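Local coordinates for THUMP domain-containing protein (Pyrococcus horikoshii, PDB 1VBK) that probably binds tRNA and ATP and resembles ThiI, the enzyme linked to tRNA thiolation and thiamine biosynthesis, although its own function remains unproven, at residues V3-R7 with Y162-K167; L26-I30 with L65-I71; I87-A91 with K130-Y134; G173-T178 with M199-E204. All blocks are in the same frame, centred on the assembly; numbering follows the deposited sequence.

Interaction 1 (V3-R7 with Y162-K167); sequences VVIVR and YIYTEK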
loop_
_atom_site.group_PDB
_atom_site.type_symbol
_atom_site.label_atom_id
_atom_site.label_comp_id
_atom_site.label_asym_id
_atom_site.label_seq_id
_atom_site.Cartn_x
_atom_site.Cartn_y
_atom_site.Cartn_z
ATOM N N VAL A 3 -16.805 25.856 -21.437
ATOM C CA VAL A 3 -16.509 24.636 -20.681
ATOM C C VAL A 3 -15.492 23.762 -21.408
ATOM O O VAL A 3 -15.100 24.035 -22.546
ATOM C CB VAL A 3 -17.769 23.737 -20.447
ATOM C CG1 VAL A 3 -18.930 24.550 -19.871
ATOM C CG2 VAL A 3 -18.171 23.063 -21.751
ATOM N N VAL A 4 -15.058 22.715 -20.720
ATOM C CA VAL A 4 -14.152 21.735 -21.296
ATOM C C VAL A 4 -14.782 20.384 -20.972
ATOM O O VAL A 4 -15.091 20.101 -19.813
ATOM C CB VAL A 4 -12.735 21.774 -20.672
ATOM C CG1 VAL A 4 -11.907 20.623 -21.225
ATOM C CG2 VAL A 4 -12.043 23.099 -20.998
ATOM N N ILE A 5 -15.008 19.575 -22.002
ATOM C CA ILE A 5 -15.571 18.242 -21.820
ATOM C C ILE A 5 -14.397 17.283 -21.676
ATOM O O ILE A 5 -13.504 17.251 -22.525
ATOM C CB ILE A 5 -16.402 17.791 -23.047
ATOM C CG1 ILE A 5 -17.545 18.777 -23.309
ATOM C CG2 ILE A 5 -16.961 16.385 -22.808
ATOM C CD1 ILE A 5 -18.269 18.520 -24.622
ATOM N N VAL A 6 -14.389 16.515 -20.596
ATOM C CA VAL A 6 -13.328 15.551 -20.357
ATOM C C VAL A 6 -13.945 14.159 -20.444
ATOM O O VAL A 6 -14.868 13.838 -19.695
ATOM C CB VAL A 6 -12.699 15.757 -18.972
ATOM C CG1 VAL A 6 -11.647 14.669 -18.699
ATOM C CG2 VAL A 6 -12.064 17.143 -18.907
ATOM N N ARG A 7 -13.446 13.349 -21.373
ATOM C CA ARG A 7 -13.965 11.995 -21.567
ATOM C C ARG A 7 -12.964 10.970 -21.067
ATOM O O ARG A 7 -11.756 11.147 -21.216
ATOM C CB ARG A 7 -14.271 11.749 -23.050
ATOM C CG ARG A 7 -15.107 12.858 -23.676
ATOM C CD ARG A 7 -15.538 12.538 -25.109
ATOM N NE ARG A 7 -16.242 13.676 -25.686
ATOM C CZ ARG A 7 -15.638 14.738 -26.214
ATOM N NH1 ARG A 7 -14.310 14.804 -26.251
ATOM N NH2 ARG A 7 -16.360 15.751 -26.672
ATOM N N TYR A 162 -23.698 20.679 -25.398
ATOM C CA TYR A 162 -22.290 21.062 -25.398
ATOM C C TYR A 162 -21.811 20.906 -26.830
ATOM O O TYR A 162 -21.737 19.799 -27.349
ATOM C CB TYR A 162 -21.511 20.143 -24.458
ATOM C CG TYR A 162 -22.004 20.226 -23.031
ATOM C CD1 TYR A 162 -21.556 21.233 -22.176
ATOM C CD2 TYR A 162 -22.958 19.332 -22.552
ATOM C CE1 TYR A 162 -22.050 21.348 -20.874
ATOM C CE2 TYR A 162 -23.464 19.440 -21.250
ATOM C CZ TYR A 162 -23.005 20.450 -20.420
ATOM O OH TYR A 162 -23.507 20.571 -19.143
ATOM N N ILE A 163 -21.485 22.027 -27.459
ATOM C CA ILE A 163 -21.069 22.027 -28.853
ATOM C C ILE A 163 -19.591 22.330 -29.028
ATOM O O ILE A 163 -19.080 23.302 -28.477
ATOM C CB ILE A 163 -21.924 23.042 -29.624
ATOM C CG1 ILE A 163 -23.406 22.703 -29.401
ATOM C CG2 ILE A 163 -21.565 23.034 -31.101
ATOM C CD1 ILE A 163 -24.370 23.640 -30.091
ATOM N N TYR A 164 -18.906 21.498 -29.807
ATOM C CA TYR A 164 -17.477 21.669 -30.012
ATOM C C TYR A 164 -17.001 21.353 -31.433
ATOM O O TYR A 164 -17.699 20.693 -32.201
ATOM C CB TYR A 164 -16.715 20.769 -29.030
ATOM C CG TYR A 164 -16.969 19.282 -29.237
ATOM C CD1 TYR A 164 -18.014 18.622 -28.584
ATOM C CD2 TYR A 164 -16.159 18.540 -30.097
ATOM C CE1 TYR A 164 -18.237 17.245 -28.786
ATOM C CE2 TYR A 164 -16.371 17.184 -30.305
ATOM C CZ TYR A 164 -17.404 16.542 -29.651
ATOM O OH TYR A 164 -17.576 15.190 -29.867
ATOM N N THR A 165 -15.807 21.832 -31.770
ATOM C CA THR A 165 -15.204 21.547 -33.073
ATOM C C THR A 165 -13.836 20.906 -32.859
ATOM O O THR A 165 -13.243 20.375 -33.800
ATOM C CB THR A 165 -15.007 22.815 -33.932
ATOM O OG1 THR A 165 -14.273 23.791 -33.189
ATOM C CG2 THR A 165 -16.347 23.390 -34.358
ATOM N N GLU A 166 -13.345 20.948 -31.619
ATOM C CA GLU A 166 -12.040 20.373 -31.285
ATOM C C GLU A 166 -12.140 19.180 -30.330
ATOM O O GLU A 166 -12.887 19.203 -29.351
ATOM C CB GLU A 166 -11.130 21.445 -30.672
ATOM C CG GLU A 166 -9.736 20.945 -30.298
ATOM C CD GLU A 166 -8.769 22.071 -29.937
ATOM O OE1 GLU A 166 -9.026 22.803 -28.955
ATOM O OE2 GLU A 166 -7.745 22.222 -30.642
ATOM N N LYS A 167 -11.376 18.139 -30.630
ATOM C CA LYS A 167 -11.350 16.924 -29.828
ATOM C C LYS A 167 -9.888 16.523 -29.703
ATOM O O LYS A 167 -9.331 15.889 -30.605
ATOM C CB LYS A 167 -12.145 15.828 -30.532
ATOM C CG LYS A 167 -12.348 14.563 -29.733
ATOM C CD LYS A 167 -13.328 13.665 -30.470
ATOM C CE LYS A 167 -13.625 12.390 -29.712
ATOM N NZ LYS A 167 -14.588 11.541 -30.472
#

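Interaction 2 (L26-I30 with L65-I71); sequences LMNNI and LVRVFGI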
loop_
_atom_site.group_PDB
_atom_site.type_symbol
_atom_site.label_atom_id
_atom_site.label_comp_id
_atom_site.label_asym_id
_atom_site.label_seq_id
_atom_site.Cartn_x
_atom_site.Cartn_y
_atom_site.Cartn_z
ATOM N N LEU A 26 -9.848 11.341 -10.497
ATOM C CA LEU A 26 -9.540 12.068 -11.728
ATOM C C LEU A 26 -9.872 13.558 -11.579
ATOM O O LEU A 26 -9.106 14.414 -12.025
ATOM C CB LEU A 26 -10.306 11.468 -12.911
ATOM C CG LEU A 26 -10.152 12.154 -14.278
ATOM C CD1 LEU A 26 -8.679 12.328 -14.628
ATOM C CD2 LEU A 26 -10.860 11.311 -15.338
ATOM N N MET A 27 -11.001 13.877 -10.950
ATOM C CA MET A 27 -11.357 15.284 -10.761
ATOM C C MET A 27 -10.348 15.953 -9.840
ATOM O O MET A 27 -10.046 17.135 -9.997
ATOM C CB MET A 27 -12.766 15.430 -10.172
ATOM C CG MET A 27 -13.870 15.082 -11.150
ATOM S SD MET A 27 -15.490 15.573 -10.564
ATOM C CE MET A 27 -15.879 14.163 -9.497
ATOM N N ASN A 28 -9.840 15.193 -8.873
ATOM C CA ASN A 28 -8.845 15.709 -7.933
ATOM C C ASN A 28 -7.588 16.112 -8.697
ATOM O O ASN A 28 -7.041 17.193 -8.494
ATOM C CB ASN A 28 -8.475 14.642 -6.901
ATOM C CG ASN A 28 -7.325 15.074 -6.009
ATOM O OD1 ASN A 28 -7.506 15.861 -5.083
ATOM N ND2 ASN A 28 -6.130 14.575 -6.300
ATOM N N ASN A 29 -7.134 15.229 -9.580
ATOM C CA ASN A 29 -5.942 15.483 -10.371
ATOM C C ASN A 29 -6.144 16.641 -11.349
ATOM O O ASN A 29 -5.219 17.406 -11.616
ATOM C CB ASN A 29 -5.534 14.204 -11.109
ATOM C CG ASN A 29 -5.260 13.049 -10.154
ATOM O OD1 ASN A 29 -5.080 13.261 -8.948
ATOM N ND2 ASN A 29 -5.214 11.827 -10.683
ATOM N N ILE A 30 -7.360 16.774 -11.870
ATOM C CA ILE A 30 -7.681 17.853 -12.798
ATOM C C ILE A 30 -7.620 19.186 -12.046
ATOM O O ILE A 30 -7.088 20.174 -12.555
ATOM C CB ILE A 30 -9.085 17.634 -13.419
ATOM C CG1 ILE A 30 -9.009 16.483 -14.436
ATOM C CG2 ILE A 30 -9.597 18.927 -14.066
ATOM C CD1 ILE A 30 -10.345 16.035 -14.985
ATOM N N LEU A 65 -4.843 19.885 -19.354
ATOM C CA LEU A 65 -5.450 18.585 -19.108
ATOM C C LEU A 65 -4.943 17.460 -20.004
ATOM O O LEU A 65 -5.126 16.284 -19.689
ATOM C CB LEU A 65 -6.978 18.700 -19.189
ATOM C CG LEU A 65 -7.540 19.643 -18.115
ATOM C CD1 LEU A 65 -9.055 19.545 -18.073
ATOM C CD2 LEU A 65 -6.954 19.284 -16.749
ATOM N N VAL A 66 -4.313 17.811 -21.117
ATOM C CA VAL A 66 -3.756 16.792 -22.001
ATOM C C VAL A 66 -2.725 15.972 -21.221
ATOM O O VAL A 66 -2.493 14.801 -21.521
ATOM C CB VAL A 66 -3.039 17.427 -23.229
ATOM C CG1 VAL A 66 -2.301 16.353 -24.016
ATOM C CG2 VAL A 66 -4.051 18.113 -24.127
ATOM N N ARG A 67 -2.114 16.586 -20.210
ATOM C CA ARG A 67 -1.089 15.900 -19.420
ATOM C C ARG A 67 -1.601 15.127 -18.209
ATOM O O ARG A 67 -0.806 14.645 -17.394
ATOM C CB ARG A 67 -0.020 16.899 -18.968
ATOM C CG ARG A 67 0.725 17.570 -20.126
ATOM C CD ARG A 67 1.976 18.287 -19.633
ATOM N NE ARG A 67 1.675 19.299 -18.622
ATOM C CZ ARG A 67 1.187 20.507 -18.886
ATOM N NH1 ARG A 67 0.942 21.355 -17.897
ATOM N NH2 ARG A 67 0.961 20.875 -20.139
ATOM N N VAL A 68 -2.919 14.997 -18.096
ATOM C CA VAL A 68 -3.535 14.278 -16.983
ATOM C C VAL A 68 -3.924 12.858 -17.401
ATOM O O VAL A 68 -4.827 12.665 -18.218
ATOM C CB VAL A 68 -4.786 15.030 -16.482
ATOM C CG1 VAL A 68 -5.485 14.236 -15.374
ATOM C CG2 VAL A 68 -4.375 16.407 -15.967
ATOM N N PHE A 69 -3.243 11.863 -16.835
ATOM C CA PHE A 69 -3.526 10.474 -17.181
ATOM C C PHE A 69 -4.943 10.043 -16.819
ATOM O O PHE A 69 -5.519 10.511 -15.839
ATOM C CB PHE A 69 -2.507 9.548 -16.512
ATOM C CG PHE A 69 -1.088 9.796 -16.945
ATOM C CD1 PHE A 69 -0.745 9.760 -18.294
ATOM C CD2 PHE A 69 -0.095 10.068 -16.006
ATOM C CE1 PHE A 69 0.567 9.993 -18.707
ATOM C CE2 PHE A 69 1.227 10.304 -16.408
ATOM C CZ PHE A 69 1.557 10.266 -17.762
ATOM N N GLY A 70 -5.503 9.143 -17.621
ATOM C CA GLY A 70 -6.850 8.671 -17.373
ATOM C C GLY A 70 -7.855 9.349 -18.290
ATOM O O GLY A 70 -9.011 8.928 -18.384
ATOM N N ILE A 71 -7.409 10.407 -18.960
ATOM C CA ILE A 71 -8.262 11.156 -19.876
ATOM C C ILE A 71 -8.076 10.630 -21.291
ATOM O O ILE A 71 -6.946 10.553 -21.788
ATOM C CB ILE A 71 -7.913 12.665 -19.850
ATOM C CG1 ILE A 71 -8.255 13.253 -18.477
ATOM C CG2 ILE A 71 -8.685 13.407 -20.945
ATOM C CD1 ILE A 71 -7.860 14.725 -18.332
HETATM O O HOH W 1 -4.213 11.474 -13.475
#

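Interaction 3 (I87-A91 with K130-Y134); sequences INRTA and KVGEY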
loop_
_atom_site.group_PDB
_atom_site.type_symbol
_atom_site.label_atom_id
_atom_site.label_comp_id
_atom_site.label_asym_id
_atom_site.label_seq_id
_atom_site.Cartn_x
_atom_site.Cartn_y
_atom_site.Cartn_z
ATOM N N ILE A 87 -29.068 24.994 -30.617
ATOM C CA ILE A 87 -28.059 24.043 -31.077
ATOM C C ILE A 87 -27.646 24.400 -32.516
ATOM O O ILE A 87 -26.460 24.403 -32.843
ATOM C CB ILE A 87 -28.596 22.589 -31.028
ATOM C CG1 ILE A 87 -28.726 22.132 -29.568
ATOM C CG2 ILE A 87 -27.670 21.654 -31.794
ATOM C CD1 ILE A 87 -29.400 20.772 -29.407
ATOM N N ASN A 88 -28.622 24.712 -33.367
ATOM C CA ASN A 88 -28.310 25.076 -34.752
ATOM C C ASN A 88 -27.471 26.344 -34.863
ATOM O O ASN A 88 -26.464 26.369 -35.574
ATOM C CB ASN A 88 -29.585 25.272 -35.583
ATOM C CG ASN A 88 -30.113 23.973 -36.157
ATOM O OD1 ASN A 88 -29.361 23.015 -36.342
ATOM N ND2 ASN A 88 -31.407 23.938 -36.460
ATOM N N ARG A 89 -27.874 27.404 -34.170
ATOM C CA ARG A 89 -27.113 28.635 -34.287
ATOM C C ARG A 89 -25.720 28.539 -33.671
ATOM O O ARG A 89 -24.773 29.106 -34.213
ATOM C CB ARG A 89 -27.888 29.835 -33.719
ATOM C CG ARG A 89 -27.894 30.003 -32.217
ATOM C CD ARG A 89 -28.119 31.485 -31.881
ATOM N NE ARG A 89 -28.298 31.735 -30.451
ATOM C CZ ARG A 89 -29.474 31.734 -29.828
ATOM N NH1 ARG A 89 -30.593 31.498 -30.507
ATOM N NH2 ARG A 89 -29.534 31.976 -28.523
ATOM N N THR A 90 -25.575 27.817 -32.563
ATOM C CA THR A 90 -24.252 27.683 -31.958
ATOM C C THR A 90 -23.373 26.807 -32.845
ATOM O O THR A 90 -22.186 27.068 -33.008
ATOM C CB THR A 90 -24.317 27.061 -30.552
ATOM O OG1 THR A 90 -25.201 27.829 -29.729
ATOM C CG2 THR A 90 -22.924 27.063 -29.910
ATOM N N ALA A 91 -23.961 25.760 -33.416
ATOM C CA ALA A 91 -23.216 24.869 -34.296
ATOM C C ALA A 91 -22.682 25.647 -35.507
ATOM O O ALA A 91 -21.527 25.473 -35.897
ATOM C CB ALA A 91 -24.104 23.724 -34.754
ATOM N N LYS A 130 -30.359 17.204 -39.070
ATOM C CA LYS A 130 -30.926 18.546 -38.988
ATOM C C LYS A 130 -29.862 19.639 -38.895
ATOM O O LYS A 130 -29.968 20.681 -39.545
ATOM C CB LYS A 130 -31.859 18.651 -37.780
ATOM C CG LYS A 130 -33.122 17.807 -37.870
ATOM C CD LYS A 130 -34.079 18.350 -38.907
ATOM C CE LYS A 130 -35.471 17.757 -38.739
ATOM N NZ LYS A 130 -36.465 18.453 -39.608
ATOM N N VAL A 131 -28.849 19.409 -38.066
ATOM C CA VAL A 131 -27.774 20.385 -37.906
ATOM C C VAL A 131 -26.963 20.474 -39.194
ATOM O O VAL A 131 -26.556 21.558 -39.607
ATOM C CB VAL A 131 -26.836 20.002 -36.735
ATOM C CG1 VAL A 131 -25.610 20.915 -36.717
ATOM C CG2 VAL A 131 -27.586 20.126 -35.417
ATOM N N GLY A 132 -26.728 19.327 -39.825
ATOM C CA GLY A 132 -25.976 19.316 -41.066
ATOM C C GLY A 132 -26.719 20.069 -42.156
ATOM O O GLY A 132 -26.104 20.750 -42.969
ATOM N N GLU A 133 -28.044 19.937 -42.176
ATOM C CA GLU A 133 -28.872 20.620 -43.167
ATOM C C GLU A 133 -28.824 22.128 -42.940
ATOM O O GLU A 133 -28.842 22.911 -43.889
ATOM C CB GLU A 133 -30.324 20.138 -43.077
ATOM C CG GLU A 133 -31.299 21.009 -43.864
ATOM C CD GLU A 133 -32.740 20.559 -43.730
ATOM O OE1 GLU A 133 -33.220 20.415 -42.584
ATOM O OE2 GLU A 133 -33.393 20.358 -44.776
ATOM N N TYR A 134 -28.768 22.526 -41.674
ATOM C CA TYR A 134 -28.712 23.937 -41.313
ATOM C C TYR A 134 -27.399 24.540 -41.812
ATOM O O TYR A 134 -27.386 25.618 -42.404
ATOM C CB TYR A 134 -28.807 24.094 -39.792
ATOM C CG TYR A 134 -28.965 25.522 -39.330
ATOM C CD1 TYR A 134 -30.137 26.236 -39.597
ATOM C CD2 TYR A 134 -27.950 26.163 -38.620
ATOM C CE1 TYR A 134 -30.294 27.558 -39.161
ATOM C CE2 TYR A 134 -28.097 27.481 -38.185
ATOM C CZ TYR A 134 -29.270 28.171 -38.454
ATOM O OH TYR A 134 -29.424 29.466 -38.004
#

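Interaction 4 (G173-T178 with M199-E204); sequences GLPIGT and MKRGVE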
loop_
_atom_site.group_PDB
_atom_site.type_symbol
_atom_site.label_atom_id
_atom_site.label_comp_id
_atom_site.label_asym_id
_atom_site.label_seq_id
_atom_site.Cartn_x
_atom_site.Cartn_y
_atom_site.Cartn_z
ATOM N N GLY A 173 -4.555 5.780 -20.370
ATOM C CA GLY A 173 -3.992 5.306 -19.116
ATOM C C GLY A 173 -5.010 5.363 -17.990
ATOM O O GLY A 173 -6.219 5.321 -18.237
ATOM N N LEU A 174 -4.528 5.467 -16.754
ATOM C CA LEU A 174 -5.408 5.517 -15.588
ATOM C C LEU A 174 -5.027 6.700 -14.700
ATOM O O LEU A 174 -3.867 7.097 -14.644
ATOM C CB LEU A 174 -5.307 4.203 -14.806
ATOM C CG LEU A 174 -5.728 2.947 -15.587
ATOM C CD1 LEU A 174 -5.341 1.697 -14.813
ATOM C CD2 LEU A 174 -7.239 2.968 -15.839
ATOM N N PRO A 175 -6.005 7.284 -13.994
ATOM C CA PRO A 175 -5.716 8.429 -13.124
ATOM C C PRO A 175 -4.660 8.110 -12.063
ATOM O O PRO A 175 -4.697 7.051 -11.442
ATOM C CB PRO A 175 -7.078 8.749 -12.505
ATOM C CG PRO A 175 -8.061 8.225 -13.520
ATOM C CD PRO A 175 -7.431 6.927 -13.939
ATOM N N ILE A 176 -3.719 9.029 -11.867
ATOM C CA ILE A 176 -2.671 8.837 -10.869
ATOM C C ILE A 176 -3.333 8.664 -9.504
ATOM O O ILE A 176 -4.143 9.490 -9.089
ATOM C CB ILE A 176 -1.714 10.053 -10.823
ATOM C CG1 ILE A 176 -0.912 10.123 -12.129
ATOM C CG2 ILE A 176 -0.776 9.948 -9.617
ATOM C CD1 ILE A 176 0.112 11.230 -12.175
ATOM N N GLY A 177 -2.992 7.579 -8.816
ATOM C CA GLY A 177 -3.573 7.332 -7.509
ATOM C C GLY A 177 -4.591 6.204 -7.472
ATOM O O GLY A 177 -4.864 5.657 -6.406
ATOM N N THR A 178 -5.155 5.848 -8.622
ATOM C CA THR A 178 -6.148 4.779 -8.668
ATOM C C THR A 178 -5.525 3.391 -8.564
ATOM O O THR A 178 -6.217 2.417 -8.266
ATOM C CB THR A 178 -6.984 4.832 -9.969
ATOM O OG1 THR A 178 -6.112 4.747 -11.104
ATOM C CG2 THR A 178 -7.786 6.118 -10.034
ATOM N N MET A 199 3.249 5.921 -14.023
ATOM C CA MET A 199 2.273 6.928 -13.628
ATOM C C MET A 199 1.073 6.813 -14.576
ATOM O O MET A 199 -0.083 6.932 -14.159
ATOM C CB MET A 199 2.874 8.332 -13.710
ATOM C CG MET A 199 3.895 8.627 -12.622
ATOM S SD MET A 199 4.381 10.365 -12.574
ATOM C CE MET A 199 5.711 10.355 -13.751
ATOM N N LYS A 200 1.363 6.558 -15.848
ATOM C CA LYS A 200 0.331 6.411 -16.872
ATOM C C LYS A 200 -0.596 5.242 -16.541
ATOM O O LYS A 200 -1.753 5.219 -16.957
ATOM C CB LYS A 200 0.984 6.196 -18.243
ATOM C CG LYS A 200 0.007 6.027 -19.414
ATOM C CD LYS A 200 0.775 5.884 -20.735
ATOM C CE LYS A 200 -0.148 5.619 -21.916
ATOM N NZ LYS A 200 -0.870 4.323 -21.788
ATOM N N ARG A 201 -0.081 4.269 -15.794
ATOM C CA ARG A 201 -0.877 3.112 -15.398
ATOM C C ARG A 201 -1.594 3.397 -14.072
ATOM O O ARG A 201 -2.028 2.483 -13.367
ATOM C CB ARG A 201 0.020 1.872 -15.277
ATOM C CG ARG A 201 0.658 1.452 -16.602
ATOM C CD ARG A 201 1.692 0.346 -16.408
ATOM N NE ARG A 201 1.109 -0.900 -15.912
ATOM C CZ ARG A 201 0.473 -1.788 -16.674
ATOM N NH1 ARG A 201 0.333 -1.576 -17.975
ATOM N NH2 ARG A 201 -0.014 -2.898 -16.135
ATOM N N GLY A 202 -1.707 4.679 -13.737
ATOM C CA GLY A 202 -2.395 5.084 -12.521
ATOM C C GLY A 202 -1.634 4.989 -11.212
ATOM O O GLY A 202 -2.227 5.101 -10.140
ATOM N N VAL A 203 -0.323 4.795 -11.282
ATOM C CA VAL A 203 0.477 4.684 -10.069
ATOM C C VAL A 203 1.032 6.016 -9.587
ATOM O O VAL A 203 1.640 6.767 -10.356
ATOM C CB VAL A 203 1.663 3.715 -10.270
ATOM C CG1 VAL A 203 2.499 3.642 -8.994
ATOM C CG2 VAL A 203 1.146 2.330 -10.656
ATOM N N GLU A 204 0.804 6.319 -8.314
ATOM C CA GLU A 204 1.339 7.540 -7.732
ATOM C C GLU A 204 2.792 7.196 -7.429
ATOM O O GLU A 204 3.068 6.261 -6.674
ATOM C CB GLU A 204 0.611 7.896 -6.436
ATOM C CG GLU A 204 1.365 8.902 -5.587
ATOM C CD GLU A 204 0.587 9.350 -4.369
ATOM O OE1 GLU A 204 0.007 8.489 -3.673
ATOM O OE2 GLU A 204 0.568 10.568 -4.106
#

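Interaction 1 (V3-R7 with Y162-K167)
Within the mixed sheet that joins the ThiI ferredoxin-like domain to the THUMP domain, V3, I5 and R7 of strand 3-8 meet Y162, Y164 and K167. The two strand segments run at right angles (90°), their axes 8.8 Å apart, so side chains alone make the contact. At one end V3 CG2 lies obliquely against the Y162 ring, 3.9 Å from CD1. I5 works as a bridge between the two tyrosines: its CD1 is 3.6 Å from Y162 CB and also reaches CD1 of Y164. The polar end is built round R7, whose chain stretches out from CG to NE and brings NH2 over one face of the Y164 ring, 3.2 Å from CE1. Guanidinium and ring planes are 53° apart, so the cation presents an edge to the ring and does not stack flat on it. Y164 is turned for this by a chi1 of 63°, with CG lodged between its backbone N and carbonyl carbon. Three acceptors then fix the guanidinium: E155 pairs with NE, while S73 and S75 bond to NH1. K167 lays its methylene CE over a guanidinium face and carries its like charge further off, NZ 5.3 Å from R7 NH1. A valine in place of Y164 would probably leave R7 NH2 without its aromatic floor and open a gap beside I5 CD1. Strand 71-81 pairs antiparallel with both strand 3-8 and strand 160-164, and helix 84-102 packs on I163 behind the latter.

Interaction 2 (L26-I30 with L65-I71)
L26 overlaps V68 with one methyl, its CD1 lying 3.8 Å from V68 CG1, and this apolar pair ties helix 19-36 of the ThiI ferredoxin-like domain to the turn-rich link between helix 58-65 and strand 71-81. The same CD1 reaches beyond V68 to I71 CG1 at 4.0 Å and rests against the carbonyl O of F69. With CG anti to the backbone N (chi1 177°), L26 sends its branched end across to the link. One helical turn later I30 continues the seam: its CG2 meets L65 CD2 at 3.8 Å, the two side chains crossing at about a right angle, while CG1 and CD1 lie more loosely against V68 and I71. The link is shaped by two successive beta turns, type I from L65 to V68 and type II from V68 to I71. G70 has a positive phi of 101° in the second turn; a side chain there would press on the preceding carbonyl O and come close to L26 CD1. Strands 3-8 and 50-54 close the apolar seam through V6 and I51. F69 turns its ring away from the helix, to an edge-to-face contact with F196. Beside the apolar seam, the buried N29 lays its CB near V68 and has its amide held by several bonds. N28 ND2 donates to N29 OD1 (3.1 Å), I176 O takes a hydrogen from N29 ND2, and a water that accepts from N29 ND2 at 3.0 Å donates in turn to F69 O at 2.9 Å.

Interaction 3 (I87-A91 with K130-Y134)
Helices 84-102 and 124-138 of the THUMP domain cross at -52° with segment axes 9.6 Å apart, and their backbones come nearest where the CA atoms of N88 and V131 are 5.7 Å from each other. At this crossing N88 fits between V131 and Y134 on the facing helix. Its amide plane is only 12° from the Y134 ring plane, so the two flat groups stack; its CB completes the overlap as a CH-pi contact over the ring face, 3.7 Å from the ring centroid. Y134 is placed for this by a CG anti to its own backbone N (chi1 -171°), which sends the ring across to helix 84-102, where CE2 also comes within 3.3 Å of N88 O. The other flank of N88 is less comfortable: OD1 faces V131 CA at 3.4 Å and V131 CG2, and this buried oxygen finds no hydrogen-bond partner in the model. Deeper in, the two methyls of V131 part ways, CG2 reaching I87 CG2 (3.9 Å) and CG1 reaching A91 CB (3.7 Å), so that one valine engages residues a helical turn apart. A serine at Y134 would probably uncover the stacked side of the N88 amide and leave it more able to turn, with V131 still packed against its OD1. The partly exposed Y134 lies on the outer side of the crossing, whereas V131 approaches the sheet: I87, A91 and V131 all rest on strand 150-157, through I152, I154 and I156, and I87 and T90 extend onto strand 160-164.

Interaction 4 (G173-T178 with M199-E204)
L174 and G202 meet backbone to backbone where helix 189-200 ends in a Schellman motif, with G202 as its C-prime residue. The helix belongs to a beta-alpha-beta unit, strand 181-185, helix 189-200 and strand 204-210, of the ThiI family domain, and segment 173-178 comes just ahead of that unit. The tight part is centred on two glycines. G173 CA sits 3.1 Å from K200 O, where any CB would collide with that oxygen; G202, with its positive phi, presses its CA on L174 O at 3.3 Å in a CA-H...O contact, and a CB there would run into L174 CB and T178 OG1. Two backbone bonds tie the segments together. L174 N donates to K200 O (2.8 Å, 158° at the hydrogen), and G177 N reaches G202 O at 2.9 Å from above the carbonyl plane, a more bent approach. I176 adds the main apolar patch, its CG2 3.7 Å from E204 CA and its CD1 looser against M199 CB. The buried E204 pairs its carboxylate with R181. The solvent side is thinner: R201 is exposed and points its CB away, leaving its carbonyl O to meet L174 CD1, and the partly exposed K200 spends its NZ on Y297. Near G202, a type II turn from P175 to T178 is tightened by a side-chain bond: T178 OG1 donates to P175 O at 2.7 Å, in the carbonyl plane and on a lone pair, beside the turn's own bond from T178 N.

Interactions 1 and 2 use the two faces of strand 3-8: I5 and R7 serve the first, while V6 packs on L65 and I71 of the second. Strand 160-164 is shared likewise, its I163 resting on T90 of interaction 3. Interactions 1 and 2 are buried, one mixing aliphatic, aromatic and cationic groups, the other almost wholly aliphatic; interaction 3 is partly buried and sets an amide on a ring. Interaction 4, also partly buried, differs in relying on backbone bonds and glycines, and it joins interaction 2 through N29 ND2 to I176 O and F69 on K200. Interactions 3 and 4 lie far apart, centres about 39 Å from each other.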